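Hcp1 family type VI secretion system effector (Salmonella typhimurium, PDB 5XHH) probably assembles into the stacked hexameric rings of the type VI secretion tube and may carry effectors within it, as Hcp relatives do. Local coordinates at residues F58-D63 with E123-S128. Residues are numbered along the deposited sequence; the frame is centred on the assembly and turned at random.
Sequences FDHYID and ETVELS
Val125 lies over one face of the Phe58 ring, its CB 3.8 Å from the ring centroid in a CH-pi contact displaced toward the CE2–CZ rim, while Leu127 CD1 approaches CE2 obliquely. The imidazole of His60 works through its edge instead. His60 NE2 donates to Glu123 OE2 at 2.8 Å, reaching that oxygen on its anti side but tilted out of the carboxylate plane, with the ring and carboxylate planes turned 44° apart. At the other nitrogen, His60 ND1 donates to Asp63 OD2 (2.8 Å), nearly in the ring plane but from above the carboxylate. Gripped at both nitrogens, the ring has its rotation fixed, and two carboxylates would probably favour a protonated imidazole. A chi1 of 70° stands His60 alongside the extended Glu123 chain. Ser66 also bonds Glu123 OE2, and Leu69 of helix 66-75 packs on His60, Glu123 and Val125, so this face of the sheet lies against the helix. Strands 51-61 and 121-129 are antiparallel neighbours in one of the two sheets of the Hcp beta-barrel fold. Phe58 and Val125 form a hydrogen-bonded pair: Phe58 N to Val125 O and Val125 N to Phe58 O are both 2.9 Å. On the opposite face Asp59 and Thr124 are a non-hydrogen-bonded pair, bridged by a water between Asp59 OD1 and Thr124 OG1; Asp59 OD2 makes a salt bridge to Arg122.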
# COMPACT_ATOMS: atom_id res chain seq x y z
N PHE A 58 2.47 5.59 0.43
CA PHE A 58 1.31 6.09 -0.30
C PHE A 58 0.85 7.42 0.29
O PHE A 58 1.18 7.76 1.42
CB PHE A 58 0.16 5.06 -0.35
CG PHE A 58 -0.61 4.89 0.94
CD1 PHE A 58 -1.73 5.67 1.20
CD2 PHE A 58 -0.25 3.92 1.85
CE1 PHE A 58 -2.45 5.51 2.38
CE2 PHE A 58 -0.98 3.75 3.03
CZ PHE A 58 -2.08 4.54 3.28
N ASP A 59 0.08 8.15 -0.52
CA ASP A 59 -0.47 9.46 -0.15
C ASP A 59 -1.99 9.37 -0.22
O ASP A 59 -2.54 8.74 -1.14
CB ASP A 59 0.05 10.55 -1.11
CG ASP A 59 -0.23 11.98 -0.62
OD1 ASP A 59 -0.57 12.21 0.57
OD2 ASP A 59 -0.09 12.90 -1.45
N HIS A 60 -2.67 9.98 0.75
CA HIS A 60 -4.12 10.11 0.60
C HIS A 60 -4.54 11.42 1.25
O HIS A 60 -3.79 12.03 2.01
CB HIS A 60 -4.87 8.91 1.21
CG HIS A 60 -4.80 8.85 2.70
ND1 HIS A 60 -5.92 8.64 3.49
CD2 HIS A 60 -3.76 9.00 3.56
CE1 HIS A 60 -5.56 8.66 4.76
NE2 HIS A 60 -4.26 8.88 4.83
N TYR A 61 -5.75 11.87 0.92
CA TYR A 61 -6.34 12.97 1.68
C TYR A 61 -6.58 12.49 3.10
O TYR A 61 -6.88 11.32 3.33
CB TYR A 61 -7.65 13.45 1.04
CG TYR A 61 -7.44 14.17 -0.26
CD1 TYR A 61 -6.62 15.28 -0.32
CD2 TYR A 61 -8.05 13.74 -1.43
CE1 TYR A 61 -6.41 15.94 -1.51
CE2 TYR A 61 -7.84 14.40 -2.64
CZ TYR A 61 -7.02 15.50 -2.66
OH TYR A 61 -6.78 16.19 -3.82
N ILE A 62 -6.42 13.39 4.07
CA ILE A 62 -6.72 13.00 5.44
C ILE A 62 -8.19 12.61 5.50
O ILE A 62 -9.06 13.33 5.00
CB ILE A 62 -6.38 14.13 6.42
CG1 ILE A 62 -4.87 14.38 6.42
CG2 ILE A 62 -6.90 13.76 7.83
CD1 ILE A 62 -4.41 15.55 7.27
N ASP A 63 -8.46 11.43 6.04
CA ASP A 63 -9.80 10.87 5.88
C ASP A 63 -10.08 9.94 7.06
O ASP A 63 -9.33 9.93 8.04
CB ASP A 63 -9.95 10.19 4.51
CG ASP A 63 -8.96 9.03 4.31
OD1 ASP A 63 -8.49 8.45 5.30
OD2 ASP A 63 -8.68 8.70 3.13
N GLU A 123 -1.75 13.30 3.62
CA GLU A 123 -1.07 12.47 4.60
C GLU A 123 -0.29 11.39 3.87
O GLU A 123 -0.89 10.58 3.13
CB GLU A 123 -2.09 11.85 5.55
CG GLU A 123 -1.53 11.07 6.70
CD GLU A 123 -2.62 10.66 7.66
OE1 GLU A 123 -2.74 11.31 8.71
OE2 GLU A 123 -3.38 9.70 7.35
N THR A 124 1.02 11.39 4.07
CA THR A 124 1.89 10.32 3.59
C THR A 124 1.96 9.22 4.63
O THR A 124 2.02 9.49 5.83
CB THR A 124 3.28 10.87 3.28
OG1 THR A 124 3.18 11.79 2.20
CG2 THR A 124 4.27 9.76 2.89
N VAL A 125 1.94 7.98 4.17
CA VAL A 125 1.90 6.81 5.03
C VAL A 125 2.89 5.79 4.49
O VAL A 125 2.97 5.56 3.28
CB VAL A 125 0.48 6.19 5.08
CG1 VAL A 125 0.46 4.98 6.02
CG2 VAL A 125 -0.54 7.23 5.50
N GLU A 126 3.63 5.16 5.38
CA GLU A 126 4.47 4.04 5.03
C GLU A 126 4.00 2.82 5.81
O GLU A 126 3.81 2.90 7.03
CB GLU A 126 5.93 4.32 5.32
CG GLU A 126 6.53 5.39 4.43
CD GLU A 126 8.00 5.57 4.73
OE1 GLU A 126 8.62 4.59 5.21
OE2 GLU A 126 8.54 6.67 4.49
N LEU A 127 3.83 1.72 5.07
CA LEU A 127 3.47 0.41 5.61
C LEU A 127 4.58 -0.57 5.25
O LEU A 127 4.90 -0.73 4.06
CB LEU A 127 2.15 -0.09 5.04
CG LEU A 127 0.91 0.79 5.00
CD1 LEU A 127 -0.19 0.07 4.25
CD2 LEU A 127 0.45 1.17 6.40
N SER A 128 5.16 -1.20 6.25
CA SER A 128 6.08 -2.28 5.93
C SER A 128 5.27 -3.54 5.67
O SER A 128 4.18 -3.71 6.20
CB SER A 128 7.06 -2.51 7.08
OG SER A 128 6.36 -2.97 8.20
O HOH W 1 1.31 13.47 1.79